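PDB 5H4R: beta-1,3-1,4-glucanase from Caldicellulosiruptor sp. F32, which hydrolyses mixed-linkage beta-1,3-1,4-glucans, as a lichenase of glycoside hydrolase family 5. Local coordinates for residues 186-191 with 270-275; 198-203 with 240-245; 322-327 with 344-349. The protein carries 1 engineered substitution. All coordinates share one frame; numbering follows the deposited sequence.

Interaction 1 (186-191 with 270-275). Engineered in segment 186-191: Gln188 (natural residue Glu). With BGC (beta-D-glucopyranose), chain B; BGC (beta-D-glucopyranose), chain C.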
loop_
_atom_site.group_PDB
_atom_site.type_symbol
_atom_site.label_atom_id
_atom_site.label_comp_id
_atom_site.label_asym_id
_atom_site.label_seq_id
_atom_site.Cartn_x
_atom_site.Cartn_y
_atom_site.Cartn_z
ATOM N N VAL A 186 -3.693 5.080 -6.752
ATOM C CA VAL A 186 -3.158 4.028 -7.599
ATOM C C VAL A 186 -1.991 3.468 -6.809
ATOM O O VAL A 186 -1.435 4.157 -5.942
ATOM C CB VAL A 186 -2.723 4.597 -8.978
ATOM C CG1 VAL A 186 -1.657 5.654 -8.849
ATOM C CG2 VAL A 186 -2.263 3.482 -9.908
ATOM N N ASN A 187 -1.620 2.228 -7.106
ATOM C CA ASN A 187 -0.630 1.494 -6.330
ATOM C C ASN A 187 0.800 1.892 -6.681
ATOM O O ASN A 187 1.440 2.636 -5.931
ATOM C CB ASN A 187 -0.885 -0.005 -6.547
ATOM C CG ASN A 187 0.097 -0.867 -5.864
ATOM O OD1 ASN A 187 0.353 -0.698 -4.676
ATOM N ND2 ASN A 187 0.651 -1.839 -6.591
ATOM N N GLN A 188 1.304 1.439 -7.824
ATOM C CA GLN A 188 2.709 1.651 -8.204
ATOM C C GLN A 188 2.748 2.126 -9.653
ATOM O O GLN A 188 3.156 1.402 -10.569
ATOM C CB GLN A 188 3.548 0.392 -7.987
ATOM C CG GLN A 188 3.660 0.080 -6.535
ATOM C CD GLN A 188 4.537 -1.086 -6.182
ATOM O OE1 GLN A 188 5.087 -1.107 -5.084
ATOM N NE2 GLN A 188 4.619 -2.085 -7.056
ATOM N N PRO A 189 2.333 3.361 -9.895
ATOM C CA PRO A 189 2.248 3.854 -11.278
ATOM C C PRO A 189 3.636 3.963 -11.885
ATOM O O PRO A 189 4.543 4.539 -11.284
ATOM C CB PRO A 189 1.582 5.228 -11.129
ATOM C CG PRO A 189 1.941 5.670 -9.773
ATOM C CD PRO A 189 2.013 4.405 -8.911
ATOM N N ARG A 190 3.802 3.396 -13.080
ATOM C CA ARG A 190 5.126 3.286 -13.678
ATOM C C ARG A 190 4.986 2.873 -15.137
ATOM O O ARG A 190 3.917 2.467 -15.592
ATOM C CB ARG A 190 5.987 2.272 -12.935
ATOM C CG ARG A 190 5.476 0.838 -13.087
ATOM C CD ARG A 190 6.010 -0.070 -12.008
ATOM N NE ARG A 190 5.702 -1.453 -12.316
ATOM C CZ ARG A 190 4.545 -2.047 -12.043
ATOM N NH1 ARG A 190 3.560 -1.375 -11.454
ATOM N NH2 ARG A 190 4.353 -3.306 -12.388
ATOM N N LEU A 191 6.100 2.946 -15.851
ATOM C CA LEU A 191 6.189 2.394 -17.188
ATOM C C LEU A 191 6.559 0.936 -16.992
ATOM O O LEU A 191 7.390 0.625 -16.137
ATOM C CB LEU A 191 7.237 3.144 -18.017
ATOM C CG LEU A 191 7.020 4.663 -18.126
ATOM C CD1 LEU A 191 8.233 5.333 -18.757
ATOM C CD2 LEU A 191 5.792 4.951 -18.933
ATOM N N SER A 270 1.937 8.305 -0.110
ATOM C CA SER A 270 2.020 6.851 -0.121
ATOM C C SER A 270 3.386 6.409 -0.628
ATOM O O SER A 270 3.814 6.831 -1.707
ATOM C CB SER A 270 0.938 6.257 -1.029
ATOM O OG SER A 270 1.108 4.862 -1.170
ATOM N N VAL A 271 4.055 5.541 0.133
ATOM C CA VAL A 271 5.287 4.918 -0.342
ATOM C C VAL A 271 5.240 3.427 -0.020
ATOM O O VAL A 271 4.604 2.987 0.944
ATOM C CB VAL A 271 6.572 5.527 0.266
ATOM C CG1 VAL A 271 6.625 7.017 0.062
ATOM C CG2 VAL A 271 6.695 5.203 1.715
ATOM N N HIS A 272 5.965 2.660 -0.824
ATOM C CA HIS A 272 6.240 1.248 -0.566
ATOM C C HIS A 272 7.745 1.097 -0.432
ATOM O O HIS A 272 8.491 1.751 -1.165
ATOM C CB HIS A 272 5.762 0.358 -1.683
ATOM C CG HIS A 272 4.298 0.436 -1.902
ATOM N ND1 HIS A 272 3.668 -0.181 -2.955
ATOM C CD2 HIS A 272 3.337 1.088 -1.207
ATOM C CE1 HIS A 272 2.373 0.072 -2.890
ATOM N NE2 HIS A 272 2.143 0.833 -1.832
ATOM N N ALA A 273 8.198 0.231 0.484
ATOM C CA ALA A 273 9.648 0.171 0.739
ATOM C C ALA A 273 10.002 -1.171 1.384
ATOM O O ALA A 273 10.075 -1.287 2.610
ATOM C CB ALA A 273 10.089 1.319 1.604
ATOM N N TYR A 274 10.276 -2.158 0.532
ATOM C CA TYR A 274 10.750 -3.462 0.992
ATOM C C TYR A 274 12.269 -3.369 1.038
ATOM O O TYR A 274 12.973 -3.734 0.105
ATOM C CB TYR A 274 10.273 -4.558 0.062
ATOM C CG TYR A 274 8.776 -4.743 -0.075
ATOM C CD1 TYR A 274 8.025 -3.960 -0.937
ATOM C CD2 TYR A 274 8.132 -5.754 0.589
ATOM C CE1 TYR A 274 6.660 -4.166 -1.098
ATOM C CE2 TYR A 274 6.786 -5.993 0.422
ATOM C CZ TYR A 274 6.036 -5.184 -0.402
ATOM O OH TYR A 274 4.701 -5.438 -0.580
ATOM N N ARG A 275 12.763 -2.792 2.119
ATOM C CA ARG A 275 14.158 -2.402 2.241
ATOM C C ARG A 275 14.721 -2.896 3.559
ATOM O O ARG A 275 14.031 -2.857 4.589
ATOM C CB ARG A 275 14.312 -0.898 2.156
ATOM C CG ARG A 275 13.746 -0.409 0.842
ATOM C CD ARG A 275 14.267 0.883 0.469
ATOM N NE ARG A 275 13.711 1.251 -0.831
ATOM C CZ ARG A 275 13.915 2.413 -1.412
ATOM N NH1 ARG A 275 14.664 3.330 -0.812
ATOM N NH2 ARG A 275 13.347 2.648 -2.599
HETATM C C2 BGC B . 3.007 -4.757 -5.194
HETATM C C3 BGC B . 2.373 -6.029 -4.662
HETATM C C4 BGC B . 3.445 -7.104 -4.676
HETATM C C5 BGC B . 4.398 -6.727 -3.544
HETATM C C6 BGC B . 5.564 -7.715 -3.417
HETATM C C1 BGC B . 4.485 -4.586 -4.799
HETATM O O2 BGC B . 2.213 -3.617 -4.804
HETATM O O3 BGC B . 1.292 -6.357 -5.530
HETATM O O4 BGC B . 2.827 -8.355 -4.394
HETATM O O5 BGC B . 4.916 -5.407 -3.712
HETATM O O6 BGC B . 6.247 -7.945 -4.654
HETATM C C2 BGC C . 8.654 -5.816 -7.117
HETATM C C3 BGC C . 7.129 -5.733 -7.086
HETATM C C4 BGC C . 6.657 -5.019 -5.817
HETATM C C5 BGC C . 7.350 -3.654 -5.721
HETATM C C6 BGC C . 7.270 -2.962 -4.355
HETATM C C1 BGC C . 9.246 -4.408 -7.021
HETATM O O1 BGC C . 10.684 -4.417 -6.940
HETATM O O2 BGC C . 9.033 -6.476 -8.333
HETATM O O3 BGC C . 6.580 -7.051 -7.117
HETATM O O4 BGC C . 5.228 -4.920 -5.978
HETATM O O5 BGC C . 8.749 -3.847 -5.821
HETATM O O6 BGC C . 8.156 -1.809 -4.304
HETATM O O HOH W 1 0.478 3.649 -3.550
#

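Interaction 2 (198-203 with 240-245). With BGC (beta-D-glucopyranose), chain C.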
loop_
_atom_site.group_PDB
_atom_site.type_symbol
_atom_site.label_atom_id
_atom_site.label_comp_id
_atom_site.label_asym_id
_atom_site.label_seq_id
_atom_site.Cartn_x
_atom_site.Cartn_y
_atom_site.Cartn_z
ATOM N N TRP A 198 11.385 0.484 -12.717
ATOM C CA TRP A 198 11.613 0.649 -11.286
ATOM C C TRP A 198 12.646 1.713 -10.945
ATOM O O TRP A 198 12.970 1.878 -9.761
ATOM C CB TRP A 198 12.047 -0.683 -10.648
ATOM C CG TRP A 198 11.038 -1.781 -10.881
ATOM C CD1 TRP A 198 11.181 -2.859 -11.704
ATOM C CD2 TRP A 198 9.716 -1.888 -10.315
ATOM N NE1 TRP A 198 10.060 -3.649 -11.657
ATOM C CE2 TRP A 198 9.129 -3.055 -10.841
ATOM C CE3 TRP A 198 8.970 -1.099 -9.438
ATOM C CZ2 TRP A 198 7.841 -3.481 -10.489
ATOM C CZ3 TRP A 198 7.684 -1.513 -9.096
ATOM C CH2 TRP A 198 7.135 -2.700 -9.617
ATOM N N TRP A 199 13.170 2.441 -11.925
ATOM C CA TRP A 199 14.220 3.416 -11.696
ATOM C C TRP A 199 14.092 4.495 -12.757
ATOM O O TRP A 199 13.835 4.193 -13.921
ATOM C CB TRP A 199 15.589 2.743 -11.774
ATOM C CG TRP A 199 16.734 3.699 -11.784
ATOM C CD1 TRP A 199 17.311 4.302 -10.700
ATOM C CD2 TRP A 199 17.440 4.172 -12.932
ATOM N NE1 TRP A 199 18.339 5.117 -11.107
ATOM C CE2 TRP A 199 18.442 5.051 -12.474
ATOM C CE3 TRP A 199 17.328 3.930 -14.307
ATOM C CZ2 TRP A 199 19.325 5.693 -13.343
ATOM C CZ3 TRP A 199 18.208 4.564 -15.163
ATOM C CH2 TRP A 199 19.190 5.435 -14.679
ATOM N N LEU A 200 14.281 5.743 -12.353
ATOM C CA LEU A 200 14.246 6.870 -13.269
ATOM C C LEU A 200 15.611 7.519 -13.437
ATOM O O LEU A 200 16.395 7.623 -12.493
ATOM C CB LEU A 200 13.271 7.936 -12.781
ATOM C CG LEU A 200 11.831 7.502 -12.640
ATOM C CD1 LEU A 200 10.999 8.675 -12.152
ATOM C CD2 LEU A 200 11.279 6.967 -13.955
ATOM N N ASP A 201 15.867 7.952 -14.659
ATOM C CA ASP A 201 16.901 8.919 -14.982
ATOM C C ASP A 201 16.188 10.238 -15.262
ATOM O O ASP A 201 15.555 10.393 -16.309
ATOM C CB ASP A 201 17.695 8.434 -16.195
ATOM C CG ASP A 201 18.756 9.406 -16.650
ATOM O OD1 ASP A 201 18.852 10.519 -16.104
ATOM O OD2 ASP A 201 19.499 9.058 -17.593
ATOM N N MET A 202 16.262 11.176 -14.327
ATOM C CA MET A 202 15.482 12.395 -14.468
ATOM C C MET A 202 16.089 13.370 -15.471
ATOM O O MET A 202 15.517 14.446 -15.674
ATOM C CB MET A 202 15.305 13.071 -13.104
ATOM C CG MET A 202 14.296 12.344 -12.195
ATOM S SD MET A 202 12.663 12.167 -12.951
ATOM C CE MET A 202 12.069 13.870 -12.918
ATOM N N ASN A 203 17.211 13.020 -16.096
ATOM C CA ASN A 203 17.696 13.733 -17.274
ATOM C C ASN A 203 17.060 13.232 -18.564
ATOM O O ASN A 203 17.221 13.874 -19.609
ATOM C CB ASN A 203 19.222 13.603 -17.396
ATOM C CG ASN A 203 19.966 14.290 -16.273
ATOM O OD1 ASN A 203 19.548 15.333 -15.769
ATOM N ND2 ASN A 203 21.082 13.701 -15.872
ATOM N N PRO A 240 0.706 8.293 -4.489
ATOM C CA PRO A 240 2.117 7.916 -4.635
ATOM C C PRO A 240 2.821 8.764 -5.676
ATOM O O PRO A 240 2.162 9.413 -6.499
ATOM C CB PRO A 240 2.015 6.461 -5.124
ATOM C CG PRO A 240 0.863 6.526 -6.023
ATOM C CD PRO A 240 -0.127 7.488 -5.398
ATOM N N GLY A 241 4.152 8.661 -5.693
ATOM C CA GLY A 241 4.951 9.003 -6.847
ATOM C C GLY A 241 5.288 7.773 -7.681
ATOM O O GLY A 241 4.734 6.689 -7.507
ATOM N N TYR A 242 6.210 7.965 -8.615
ATOM C CA TYR A 242 6.577 6.902 -9.538
ATOM C C TYR A 242 6.945 5.622 -8.791
ATOM O O TYR A 242 7.793 5.624 -7.899
ATOM C CB TYR A 242 7.736 7.371 -10.420
ATOM C CG TYR A 242 7.998 6.466 -11.597
ATOM C CD1 TYR A 242 8.819 5.337 -11.472
ATOM C CD2 TYR A 242 7.408 6.718 -12.831
ATOM C CE1 TYR A 242 9.025 4.497 -12.561
ATOM C CE2 TYR A 242 7.607 5.896 -13.919
ATOM C CZ TYR A 242 8.428 4.797 -13.787
ATOM O OH TYR A 242 8.609 3.994 -14.868
ATOM N N ALA A 243 6.282 4.528 -9.172
ATOM C CA ALA A 243 6.506 3.187 -8.633
ATOM C C ALA A 243 6.255 3.109 -7.130
ATOM O O ALA A 243 6.628 2.118 -6.494
ATOM C CB ALA A 243 7.920 2.688 -8.966
ATOM N N ALA A 244 5.601 4.119 -6.562
ATOM C CA ALA A 244 5.421 4.263 -5.113
ATOM C C ALA A 244 6.753 4.282 -4.377
ATOM O O ALA A 244 6.802 4.040 -3.172
ATOM C CB ALA A 244 4.521 3.167 -4.525
ATOM N N ALA A 245 7.834 4.619 -5.061
ATOM C CA ALA A 245 9.128 4.652 -4.407
ATOM C C ALA A 245 9.269 5.908 -3.552
ATOM O O ALA A 245 8.806 6.982 -3.943
ATOM C CB ALA A 245 10.246 4.621 -5.433
HETATM C C2 BGC C . 8.654 -5.816 -7.117
HETATM C C3 BGC C . 7.129 -5.733 -7.086
HETATM C C4 BGC C . 6.657 -5.019 -5.817
HETATM C C5 BGC C . 7.350 -3.654 -5.721
HETATM C C6 BGC C . 7.270 -2.962 -4.355
HETATM C C1 BGC C . 9.246 -4.408 -7.021
HETATM O O1 BGC C . 10.684 -4.417 -6.940
HETATM O O2 BGC C . 9.033 -6.476 -8.333
HETATM O O3 BGC C . 6.580 -7.051 -7.117
HETATM O O4 BGC C . 5.228 -4.920 -5.978
HETATM O O5 BGC C . 8.749 -3.847 -5.821
HETATM O O6 BGC C . 8.156 -1.809 -4.304
#

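Interaction 3 (322-327 with 344-349). With BGC (beta-D-glucopyranose), chain B.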
loop_
_atom_site.group_PDB
_atom_site.type_symbol
_atom_site.label_atom_id
_atom_site.label_comp_id
_atom_site.label_asym_id
_atom_site.label_seq_id
_atom_site.Cartn_x
_atom_site.Cartn_y
_atom_site.Cartn_z
ATOM N N VAL A 322 2.513 10.814 5.979
ATOM C CA VAL A 322 3.126 9.768 5.163
ATOM C C VAL A 322 2.716 8.405 5.708
ATOM O O VAL A 322 2.817 8.169 6.917
ATOM C CB VAL A 322 4.661 9.882 5.195
ATOM C CG1 VAL A 322 5.290 8.727 4.459
ATOM C CG2 VAL A 322 5.143 11.235 4.661
ATOM N N VAL A 323 2.292 7.498 4.817
ATOM C CA VAL A 323 1.981 6.120 5.177
ATOM C C VAL A 323 2.788 5.194 4.273
ATOM O O VAL A 323 2.806 5.378 3.050
ATOM C CB VAL A 323 0.473 5.835 5.063
ATOM C CG1 VAL A 323 0.158 4.341 5.123
ATOM C CG2 VAL A 323 -0.282 6.572 6.159
ATOM N N ILE A 324 3.446 4.203 4.873
ATOM C CA ILE A 324 4.111 3.142 4.131
ATOM C C ILE A 324 3.057 2.057 3.922
ATOM O O ILE A 324 2.729 1.294 4.825
ATOM C CB ILE A 324 5.359 2.636 4.864
ATOM C CG1 ILE A 324 6.419 3.731 4.920
ATOM C CG2 ILE A 324 5.890 1.365 4.227
ATOM C CD1 ILE A 324 7.563 3.409 5.840
ATOM N N GLY A 325 2.456 2.043 2.730
ATOM C CA GLY A 325 1.339 1.164 2.479
ATOM C C GLY A 325 1.715 -0.290 2.293
ATOM O O GLY A 325 0.839 -1.154 2.364
ATOM N N GLU A 326 2.983 -0.560 1.990
ATOM C CA GLU A 326 3.482 -1.935 1.864
ATOM C C GLU A 326 4.930 -2.003 2.314
ATOM O O GLU A 326 5.759 -1.202 1.865
ATOM C CB GLU A 326 3.418 -2.474 0.426
ATOM C CG GLU A 326 2.049 -2.631 -0.172
ATOM C CD GLU A 326 2.084 -3.150 -1.601
ATOM O OE1 GLU A 326 3.108 -3.779 -1.990
ATOM O OE2 GLU A 326 1.089 -2.934 -2.343
ATOM N N PHE A 327 5.205 -2.971 3.184
ATOM C CA PHE A 327 6.538 -3.464 3.454
ATOM C C PHE A 327 6.400 -4.908 3.897
ATOM O O PHE A 327 5.299 -5.418 4.132
ATOM C CB PHE A 327 7.275 -2.643 4.537
ATOM C CG PHE A 327 6.932 -3.037 5.938
ATOM C CD1 PHE A 327 5.654 -2.797 6.452
ATOM C CD2 PHE A 327 7.870 -3.624 6.782
ATOM C CE1 PHE A 327 5.328 -3.156 7.747
ATOM C CE2 PHE A 327 7.531 -3.970 8.078
ATOM C CZ PHE A 327 6.261 -3.731 8.553
ATOM N N ALA A 344 10.432 -5.594 13.914
ATOM C CA ALA A 344 10.430 -4.699 15.055
ATOM C C ALA A 344 11.152 -3.404 14.715
ATOM O O ALA A 344 10.679 -2.311 15.043
ATOM C CB ALA A 344 11.091 -5.379 16.254
ATOM N N TYR A 345 12.330 -3.511 14.102
ATOM C CA TYR A 345 13.119 -2.321 13.818
ATOM C C TYR A 345 12.401 -1.414 12.834
ATOM O O TYR A 345 12.325 -0.195 13.037
ATOM C CB TYR A 345 14.499 -2.708 13.279
ATOM C CG TYR A 345 15.382 -1.501 13.086
ATOM C CD1 TYR A 345 16.166 -1.032 14.131
ATOM C CD2 TYR A 345 15.428 -0.834 11.877
ATOM C CE1 TYR A 345 16.973 0.085 13.976
ATOM C CE2 TYR A 345 16.252 0.296 11.707
ATOM C CZ TYR A 345 17.005 0.744 12.757
ATOM O OH TYR A 345 17.815 1.843 12.609
ATOM N N TYR A 346 11.873 -1.994 11.748
ATOM C CA TYR A 346 11.228 -1.214 10.705
ATOM C C TYR A 346 10.048 -0.434 11.277
ATOM O O TYR A 346 9.923 0.775 11.051
ATOM C CB TYR A 346 10.796 -2.149 9.589
ATOM C CG TYR A 346 10.379 -1.497 8.304
ATOM C CD1 TYR A 346 9.168 -0.813 8.205
ATOM C CD2 TYR A 346 11.144 -1.628 7.162
ATOM C CE1 TYR A 346 8.765 -0.246 7.001
ATOM C CE2 TYR A 346 10.749 -1.048 5.955
ATOM C CZ TYR A 346 9.563 -0.365 5.897
ATOM O OH TYR A 346 9.152 0.180 4.706
ATOM N N VAL A 347 9.199 -1.105 12.066
ATOM C CA VAL A 347 8.033 -0.439 12.645
ATOM C C VAL A 347 8.455 0.648 13.642
ATOM O O VAL A 347 7.890 1.749 13.654
ATOM C CB VAL A 347 7.090 -1.477 13.278
ATOM C CG1 VAL A 347 5.989 -0.787 14.095
ATOM C CG2 VAL A 347 6.470 -2.309 12.201
ATOM N N ARG A 348 9.447 0.384 14.495
ATOM C CA ARG A 348 9.868 1.437 15.427
ATOM C C ARG A 348 10.524 2.614 14.702
ATOM O O ARG A 348 10.268 3.785 15.033
ATOM C CB ARG A 348 10.832 0.878 16.467
ATOM C CG ARG A 348 11.397 1.941 17.440
ATOM C CD ARG A 348 10.319 2.686 18.197
ATOM N NE ARG A 348 10.845 3.914 18.793
ATOM C CZ ARG A 348 10.102 4.975 19.118
ATOM N NH1 ARG A 348 8.795 4.972 18.910
ATOM N NH2 ARG A 348 10.670 6.056 19.642
ATOM N N ALA A 349 11.398 2.324 13.737
ATOM C CA ALA A 349 12.014 3.395 12.962
ATOM C C ALA A 349 10.950 4.296 12.346
ATOM O O ALA A 349 11.080 5.524 12.336
ATOM C CB ALA A 349 12.918 2.819 11.882
HETATM C C2 BGC B . 3.007 -4.757 -5.194
HETATM C C3 BGC B . 2.373 -6.029 -4.662
HETATM C C4 BGC B . 3.445 -7.104 -4.676
HETATM C C5 BGC B . 4.398 -6.727 -3.544
HETATM C C6 BGC B . 5.564 -7.715 -3.417
HETATM C C1 BGC B . 4.485 -4.586 -4.799
HETATM O O2 BGC B . 2.213 -3.617 -4.804
HETATM O O3 BGC B . 1.292 -6.357 -5.530
HETATM O O4 BGC B . 2.827 -8.355 -4.394
HETATM O O5 BGC B . 4.916 -5.407 -3.712
HETATM O O6 BGC B . 6.247 -7.945 -4.654
#

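Interaction 1 (186-191 with 270-275)
The engineered amide of Gln188 faces two ways, toward His272 and toward a sugar linkage. Its OE1 accepts from His272 ND1 at 2.7 Å, meeting the imidazole at its edge, near the ring plane, while the donor stands tilted 33° from the amide's carbonyl plane. NE2 turns to the ligand and donates to O4 of the chain C glucose at 3.1 Å, the oxygen that also bonds to C1 of the chain B glucose. The chain runs extended beyond CG (chi2 -176°), which carries the amide out to this linkage. Next to it, Asn187 ND2 donates to O2 of the chain B glucose at 3.0 Å, in a fairly straight bond (161°), and Arg98 holds Asn187 OD1. A water bridges the two segments: it donates to the backbone Asn187 O and is hydrogen-bonded to the side-chain Ser270 OG (water oxygen to OG 2.7 Å). By analogy with other family 5 enzymes, the native glutamate at this position is probably the catalytic acid/base. The Asn187-Gln188 loop follows barrel strand 181-184, and His272 comes from the C-terminal part of strand 267-272; Glu326 of strand 322-327 packs beside both Asn187 and His272.

Interaction 2 (198-203 with 240-245)
Leu200 meets Tyr242 over one face of its ring, by a methyl group. Along the tyrosine from its root, CB lies 3.9 Å from Leu200 CD1, and CG touches the same methyl at 3.8 Å. Farther out the other branch takes over: CE1 and CZ are both nearest to Leu200 CD2, with Tyr242 CZ to Leu200 CD2 at 3.6 Å. That methyl sits over the centre of the ring, 12° off its normal, a well-formed CH-pi contact. At the tip, OH is hydrogen-bonded to Phe196 O and Leu191 N, polar partners from the loop that carries Leu200. CG stands anti to the backbone N (chi1 -168°), which sends the ring toward Leu200, where Ala210 and Ile214 of helix 205-226 also touch it. A leucine in place of Tyr242 would probably leave Leu200 CD2 without its ring face and Phe196 O and Leu191 N without the phenol oxygen that joins them.

The next residue makes a second, lighter contact: Ala243 CB approaches Trp198 CE3 at 4.0 Å. Ala243 and Ala244 both have left-handed helical backbone angles, giving two overlapping beta turns, type II then type I', closed by Ala244 N to Gly241 O and Ala245 N to Tyr242 O bonds. Trp198 points its CB away from these turns, but the indole swings back past Ala243 and lays one face against the chain C glucose, whose C1 lies above the ring, toward its rim, 3.8 Å from Trp198 CH2. A tryptophan face against a pyranose is the classic sugar platform of glycoside hydrolases, built here on loops at the C-terminal end of a TIM barrel.

Interaction 3 (322-327 with 344-349)
Strand 322-327 and the 344-349 segment of helix 336-352 run nearly antiparallel, at 155° between their directions, with axes 11.7 Å apart at closest approach. Two aromatic rings, flanked by Ile324 and Val347, bridge that distance. The Phe327 and Tyr346 side chains overlap in an offset stack, centroids 4.2 Å apart and planes only 12° from parallel. Phe327 CD2 lies over the centre of the Tyr346 ring, whereas Tyr346 CD1 sits near the rim of the phenylalanine. Phe327 holds CG between its backbone N and carbonyl carbon (chi1 83°), a crowded position that lays the ring along the tyrosine. Its far end, CZ, reaches Val347 CG2 at 3.9 Å, and Trp359 meets the phenylalanine edge-to-face. Ile324 comes at the phenol end of Tyr346: its CG2 is 3.5 Å from Tyr346 OH and its CD1 4.0 Å from Tyr346 CE1.

Glu326, between Ile324 and Phe327 in sequence, has its CB directed away from the helix; its OE2 accepts from O2 of the chain B glucose at 2.8 Å and also forms a salt bridge with Arg98. It is probably the catalytic nucleophile, as in relatives. The strand is thus two-faced: its helix side is held by apolar and aromatic packing, with the buried Tyr346 OH satisfied by Ala273 O, while the carboxylate is kept on the barrel's ligand side.

From the N terminus, the chain leaves barrel strand 181-184 and enters 186-191, which interaction 1 later joins to 270-275, on strand 267-272 and the loop that follows. Within that long loop, interaction 2 is nested: 198-203 closes back onto 240-245, enclosing helix 205-226 and most of strand 237-240. Interaction 3 follows in series, closing the strand 322-327 to helix 336-352 part of a beta-alpha-beta unit. Interactions 1 and 2 touch through Pro189 with Ala243 and His272 with Ala244, and share the chain C glucose. Interactions 1 and 3 reach neighbouring strands and share the chain B glucose. Interactions 2 and 3 do not touch; interaction 1 lies between them at the cleft.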